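Local coordinates for 177aa long conserved hypothetical protein (ST1454) (Sulfolobus tokodaii, PDB 1WOZ), which probably transfers the adenosyl group of ATP to cob(I)alamin, as expected of a PduO-type corrinoid adenosyltransferase, at residues I64-S69 / S73-D78; I45-M50 / S108-V113. All blocks are in the same frame, centred on the assembly; numbering follows the deposited sequence.

Contact 1: residues I64-S69 / S73-D78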
loop_
_atom_site.group_PDB
_atom_site.type_symbol
_atom_site.label_atom_id
_atom_site.label_comp_id
_atom_site.label_asym_id
_atom_site.label_seq_id
_atom_site.Cartn_x
_atom_site.Cartn_y
_atom_site.Cartn_z
ATOM N N ILE A 64 -5.706 -13.960 14.925
ATOM C CA ILE A 64 -4.266 -13.818 15.113
ATOM C C ILE A 64 -4.015 -12.604 15.996
ATOM O O ILE A 64 -3.162 -12.634 16.892
ATOM C CB ILE A 64 -3.528 -13.642 13.734
ATOM C CG1 ILE A 64 -3.523 -14.979 13.002
ATOM C CG2 ILE A 64 -2.141 -13.027 13.939
ATOM C CD1 ILE A 64 -2.873 -14.947 11.625
ATOM N N GLY A 65 -4.747 -11.522 15.745
ATOM C CA GLY A 65 -4.577 -10.339 16.576
ATOM C C GLY A 65 -4.928 -10.607 18.040
ATOM O O GLY A 65 -4.281 -10.080 18.950
ATOM N N GLU A 66 -5.942 -11.429 18.283
ATOM C CA GLU A 66 -6.322 -11.738 19.661
ATOM C C GLU A 66 -5.292 -12.656 20.303
ATOM O O GLU A 66 -4.997 -12.530 21.496
ATOM C CB GLU A 66 -7.719 -12.374 19.706
ATOM C CG GLU A 66 -8.788 -11.418 19.211
ATOM C CD GLU A 66 -10.180 -11.693 19.766
ATOM O OE1 GLU A 66 -10.710 -12.814 19.594
ATOM O OE2 GLU A 66 -10.741 -10.751 20.362
ATOM N N ASP A 67 -4.745 -13.577 19.518
ATOM C CA ASP A 67 -3.699 -14.472 20.010
ATOM C C ASP A 67 -2.571 -13.554 20.502
ATOM O O ASP A 67 -2.179 -13.602 21.671
ATOM C CB ASP A 67 -3.208 -15.386 18.863
ATOM C CG ASP A 67 -2.160 -16.395 19.308
ATOM O OD1 ASP A 67 -1.375 -16.110 20.235
ATOM O OD2 ASP A 67 -2.105 -17.478 18.702
ATOM N N LEU A 68 -2.070 -12.691 19.618
ATOM C CA LEU A 68 -0.987 -11.752 19.961
ATOM C C LEU A 68 -1.266 -10.882 21.183
ATOM O O LEU A 68 -0.396 -10.718 22.040
ATOM C CB LEU A 68 -0.702 -10.793 18.796
ATOM C CG LEU A 68 -0.095 -11.377 17.527
ATOM C CD1 LEU A 68 -0.086 -10.287 16.429
ATOM C CD2 LEU A 68 1.316 -11.879 17.821
ATOM N N SER A 69 -2.464 -10.300 21.225
ATOM C CA SER A 69 -2.902 -9.414 22.303
ATOM C C SER A 69 -3.133 -10.079 23.662
ATOM O O SER A 69 -3.153 -9.385 24.689
ATOM C CB SER A 69 -4.202 -8.697 21.899
ATOM O OG SER A 69 -3.991 -7.839 20.787
ATOM N N SER A 73 -3.951 -16.630 24.952
ATOM C CA SER A 73 -4.961 -17.023 25.951
ATOM C C SER A 73 -6.385 -17.114 25.411
ATOM O O SER A 73 -7.091 -18.076 25.697
ATOM C CB SER A 73 -4.959 -16.045 27.137
ATOM O OG SER A 73 -3.736 -16.121 27.845
ATOM N N LYS A 74 -6.803 -16.110 24.640
ATOM C CA LYS A 74 -8.154 -16.065 24.073
ATOM C C LYS A 74 -8.306 -16.808 22.738
ATOM O O LYS A 74 -9.390 -17.285 22.390
ATOM C CB LYS A 74 -8.591 -14.618 23.887
ATOM C CG LYS A 74 -10.025 -14.490 23.405
ATOM C CD LYS A 74 -10.448 -13.048 23.252
ATOM C CE LYS A 74 -11.904 -12.966 22.794
ATOM N NZ LYS A 74 -12.230 -11.597 22.312
ATOM N N LYS A 75 -7.221 -16.875 21.982
ATOM C CA LYS A 75 -7.201 -17.578 20.703
ATOM C C LYS A 75 -5.778 -18.100 20.581
ATOM O O LYS A 75 -4.834 -17.458 21.057
ATOM C CB LYS A 75 -7.487 -16.625 19.536
ATOM C CG LYS A 75 -8.899 -16.043 19.475
ATOM C CD LYS A 75 -9.913 -17.068 18.991
ATOM C CE LYS A 75 -11.285 -16.440 18.882
ATOM N NZ LYS A 75 -12.234 -17.363 18.214
ATOM N N LYS A 76 -5.621 -19.269 19.967
ATOM C CA LYS A 76 -4.295 -19.830 19.764
ATOM C C LYS A 76 -4.190 -20.451 18.381
ATOM O O LYS A 76 -4.795 -21.475 18.087
ATOM C CB LYS A 76 -3.967 -20.883 20.817
ATOM C CG LYS A 76 -2.525 -21.362 20.732
ATOM C CD LYS A 76 -2.238 -22.408 21.789
ATOM C CE LYS A 76 -0.788 -22.860 21.757
ATOM N NZ LYS A 76 -0.581 -24.001 22.701
ATOM N N ILE A 77 -3.421 -19.802 17.525
ATOM C CA ILE A 77 -3.224 -20.283 16.171
ATOM C C ILE A 77 -2.442 -21.586 16.243
ATOM O O ILE A 77 -1.410 -21.656 16.911
ATOM C CB ILE A 77 -2.447 -19.232 15.348
ATOM C CG1 ILE A 77 -3.195 -17.892 15.409
ATOM C CG2 ILE A 77 -2.259 -19.702 13.912
ATOM C CD1 ILE A 77 -4.681 -17.971 14.993
ATOM N N ASP A 78 -2.947 -22.619 15.571
ATOM C CA ASP A 78 -2.283 -23.918 15.549
ATOM C C ASP A 78 -2.185 -24.485 14.124
ATOM O O ASP A 78 -2.611 -23.845 13.152
ATOM C CB ASP A 78 -3.023 -24.895 16.469
ATOM C CG ASP A 78 -4.471 -25.106 16.068
ATOM O OD1 ASP A 78 -5.242 -25.598 16.910
ATOM O OD2 ASP A 78 -4.850 -24.801 14.917
#
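D67 and I77 join the last turn of helix 48-69 to the chain that turns back beside it. The carboxylate of D67 takes the backbone N-H of I77, with I77 N 2.9 Å from D67 OD2. The bond is nearly straight (170°) and meets OD2 almost along its C-O axis. The D67 side chain leaves with CG anti to the backbone N (chi1 -177°), which carries the carboxylate across to the returning chain. Its other oxygen, OD1, bonds S72 in the turn, and OD2 has a second partner in N139, so both oxygens hold loop residues. Backbone packs closely here too: D67 CA lies 3.4 Å from K75 O, a CA-H...O contact. Next to this bond, I64 and I77 cross at about a right angle, and I64 CG1 meets I77 CD1 at 3.8 Å. This apolar side continues into the bundle, where I64 touches I142 and I77 touches M141.

On the looser side the lysines lie toward solvent, but the E66 carboxylate they meet is buried, with its OE1 bonded to Y171 of the second subunit. K74, itself exposed, stretches its extended chain over E66, and K74 NZ forms a salt bridge to E66 OE2 at 2.6 Å. The ammonium comes from the syn side, 32° out of the carboxylate plane. K75 bends at chi2; its methylene CG lies 3.7 Å from E66 OE1, while its NZ makes a salt bridge to E63, a turn earlier on helix 48-69.

This is a helix-to-helix connection at one end of the helical bundle of this cobalamin adenosyltransferase family member, where an aspartate of the helix ties down the backbone of the following loop.

Contact 2: residues I45-M50 / S108-V113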
loop_
_atom_site.group_PDB
_atom_site.type_symbol
_atom_site.label_atom_id
_atom_site.label_comp_id
_atom_site.label_asym_id
_atom_site.label_seq_id
_atom_site.Cartn_x
_atom_site.Cartn_y
_atom_site.Cartn_z
ATOM N N ILE A 45 -12.924 -9.145 -6.874
ATOM C CA ILE A 45 -12.933 -10.513 -7.399
ATOM C C ILE A 45 -14.373 -11.023 -7.486
ATOM O O ILE A 45 -15.105 -11.024 -6.495
ATOM C CB ILE A 45 -12.092 -11.428 -6.450
ATOM C CG1 ILE A 45 -10.601 -11.113 -6.620
ATOM C CG2 ILE A 45 -12.355 -12.894 -6.716
ATOM C CD1 ILE A 45 -9.752 -11.732 -5.482
ATOM N N PRO A 46 -14.787 -11.493 -8.670
ATOM C CA PRO A 46 -16.156 -11.988 -8.834
ATOM C C PRO A 46 -16.386 -13.462 -8.497
ATOM O O PRO A 46 -17.526 -13.914 -8.428
ATOM C CB PRO A 46 -16.425 -11.713 -10.309
ATOM C CG PRO A 46 -15.082 -12.097 -10.934
ATOM C CD PRO A 46 -14.078 -11.448 -9.969
ATOM N N TRP A 47 -15.328 -14.219 -8.274
ATOM C CA TRP A 47 -15.497 -15.650 -8.047
ATOM C C TRP A 47 -15.801 -15.997 -6.607
ATOM O O TRP A 47 -15.067 -15.625 -5.684
ATOM C CB TRP A 47 -14.254 -16.379 -8.537
ATOM C CG TRP A 47 -13.891 -15.974 -9.947
ATOM C CD1 TRP A 47 -14.602 -16.217 -11.092
ATOM C CD2 TRP A 47 -12.751 -15.203 -10.341
ATOM N NE1 TRP A 47 -13.974 -15.643 -12.174
ATOM C CE2 TRP A 47 -12.836 -15.013 -11.744
ATOM C CE3 TRP A 47 -11.670 -14.656 -9.646
ATOM C CZ2 TRP A 47 -11.885 -14.292 -12.461
ATOM C CZ3 TRP A 47 -10.711 -13.932 -10.363
ATOM C CH2 TRP A 47 -10.827 -13.759 -11.758
ATOM N N GLU A 48 -16.873 -16.751 -6.420
ATOM C CA GLU A 48 -17.317 -17.080 -5.070
ATOM C C GLU A 48 -16.375 -17.936 -4.265
ATOM O O GLU A 48 -16.328 -17.794 -3.038
ATOM C CB GLU A 48 -18.695 -17.754 -5.108
ATOM C CG GLU A 48 -19.799 -16.881 -5.641
ATOM C CD GLU A 48 -20.043 -15.655 -4.802
ATOM O OE1 GLU A 48 -19.979 -15.726 -3.544
ATOM O OE2 GLU A 48 -20.315 -14.609 -5.412
ATOM N N ASP A 49 -15.629 -18.825 -4.920
ATOM C CA ASP A 49 -14.710 -19.656 -4.171
ATOM C C ASP A 49 -13.612 -18.839 -3.537
ATOM O O ASP A 49 -13.251 -19.076 -2.376
ATOM C CB ASP A 49 -14.117 -20.804 -5.021
ATOM C CG ASP A 49 -13.454 -20.340 -6.335
ATOM O OD1 ASP A 49 -13.548 -19.154 -6.739
ATOM O OD2 ASP A 49 -12.841 -21.215 -6.981
HETATM N N MSE A 50 -13.078 -17.876 -4.286
HETATM C CA MSE A 50 -12.024 -17.029 -3.743
HETATM C C MSE A 50 -12.550 -16.076 -2.677
HETATM O O MSE A 50 -11.875 -15.826 -1.684
HETATM C CB MSE A 50 -11.349 -16.214 -4.848
HETATM C CG MSE A 50 -10.407 -17.029 -5.691
HETATM SE SE MSE A 50 -9.412 -15.868 -6.905
HETATM C CE MSE A 50 -9.113 -17.165 -8.342
ATOM N N SER A 108 -4.545 -9.606 -15.159
ATOM C CA SER A 108 -5.914 -9.133 -14.950
ATOM C C SER A 108 -5.931 -8.237 -13.711
ATOM O O SER A 108 -5.032 -8.304 -12.880
ATOM C CB SER A 108 -6.875 -10.306 -14.722
ATOM O OG SER A 108 -6.461 -11.104 -13.626
ATOM N N GLU A 109 -6.939 -7.382 -13.592
ATOM C CA GLU A 109 -6.996 -6.517 -12.408
ATOM C C GLU A 109 -7.153 -7.410 -11.166
ATOM O O GLU A 109 -6.615 -7.093 -10.104
ATOM C CB GLU A 109 -8.161 -5.512 -12.527
ATOM C CG GLU A 109 -8.163 -4.463 -11.398
ATOM C CD GLU A 109 -9.208 -3.381 -11.593
ATOM O OE1 GLU A 109 -9.346 -2.537 -10.681
ATOM O OE2 GLU A 109 -9.876 -3.368 -12.650
ATOM N N GLU A 110 -7.875 -8.528 -11.303
ATOM C CA GLU A 110 -8.059 -9.452 -10.182
ATOM C C GLU A 110 -6.726 -10.047 -9.717
ATOM O O GLU A 110 -6.404 -10.026 -8.517
ATOM C CB GLU A 110 -9.015 -10.594 -10.556
ATOM C CG GLU A 110 -10.448 -10.152 -10.775
ATOM C CD GLU A 110 -10.735 -9.693 -12.194
ATOM O OE1 GLU A 110 -9.796 -9.583 -13.010
ATOM O OE2 GLU A 110 -11.922 -9.435 -12.495
ATOM N N ALA A 111 -5.943 -10.574 -10.655
ATOM C CA ALA A 111 -4.644 -11.125 -10.288
ATOM C C ALA A 111 -3.726 -10.003 -9.762
ATOM O O ALA A 111 -2.935 -10.219 -8.841
ATOM C CB ALA A 111 -3.986 -11.799 -11.498
ATOM N N SER A 112 -3.834 -8.810 -10.341
ATOM C CA SER A 112 -2.966 -7.715 -9.910
ATOM C C SER A 112 -3.242 -7.317 -8.470
ATOM O O SER A 112 -2.303 -7.102 -7.706
ATOM C CB SER A 112 -3.127 -6.484 -10.821
ATOM O OG SER A 112 -2.707 -6.789 -12.143
ATOM N N VAL A 113 -4.516 -7.218 -8.087
ATOM C CA VAL A 113 -4.812 -6.841 -6.711
ATOM C C VAL A 113 -4.402 -7.952 -5.752
ATOM O O VAL A 113 -3.991 -7.680 -4.609
ATOM C CB VAL A 113 -6.294 -6.465 -6.523
ATOM C CG1 VAL A 113 -6.528 -5.979 -5.084
ATOM C CG2 VAL A 113 -6.652 -5.330 -7.470
#
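E110 leaves its helix with CG anti to the carbonyl carbon (chi1 -68°) and then bends at chi2 (87°); the bend lays CB and CG against W47 and turns the carboxylate past P46. W47 also has CG anti to its carbonyl carbon, which brings CZ3 and CH2 up to the E110 methylenes. W47 CZ3 comes within 3.7 Å of E110 CB, an oblique approach. The ring and carboxylate planes are 40° apart. P46 CG sits 3.7 Å above the W47 ring plane, over its centre. Across the contact, P46 CD is 3.9 Å from E110 OE2. No hydrogen bond crosses the contact; E110 OE2 instead makes a salt bridge to R164, and R163 makes a cation-pi contact with W47. An alanine in place of W47 is likely to open a gap beside the E110 methylenes and leave R163 without its aromatic partner.

S108 is the N-cap of helix 109-134: its OG accepts from A111 N at 3.1 Å. The contact thus joins the turn between helices 23-44 and 48-69 to the start of helix 109-134. The end of helix 140-163 packs alongside, with A160 against W47, and S112 and V113 also face the third subunit.

Contacts 1 and 2 share helix 48-69 and lie near its two ends. Contact 2 holds the turn that leads into the helix, and contact 1 the loop that leaves it. Along the chain, contact 1 is nested within the loop closed by contact 2. Their centres are 29 Å apart and their nearest atoms about 16 Å apart, on opposite sides of the chain's centre. Each adjoins a different neighbouring subunit of the trimer. A bound polypropylene glycol molecule lies by contact 1, about 6 Å from the E66 side chain. D32, N35 and L61 line the pocket for this ligand, which is neither ATP nor cobalamin.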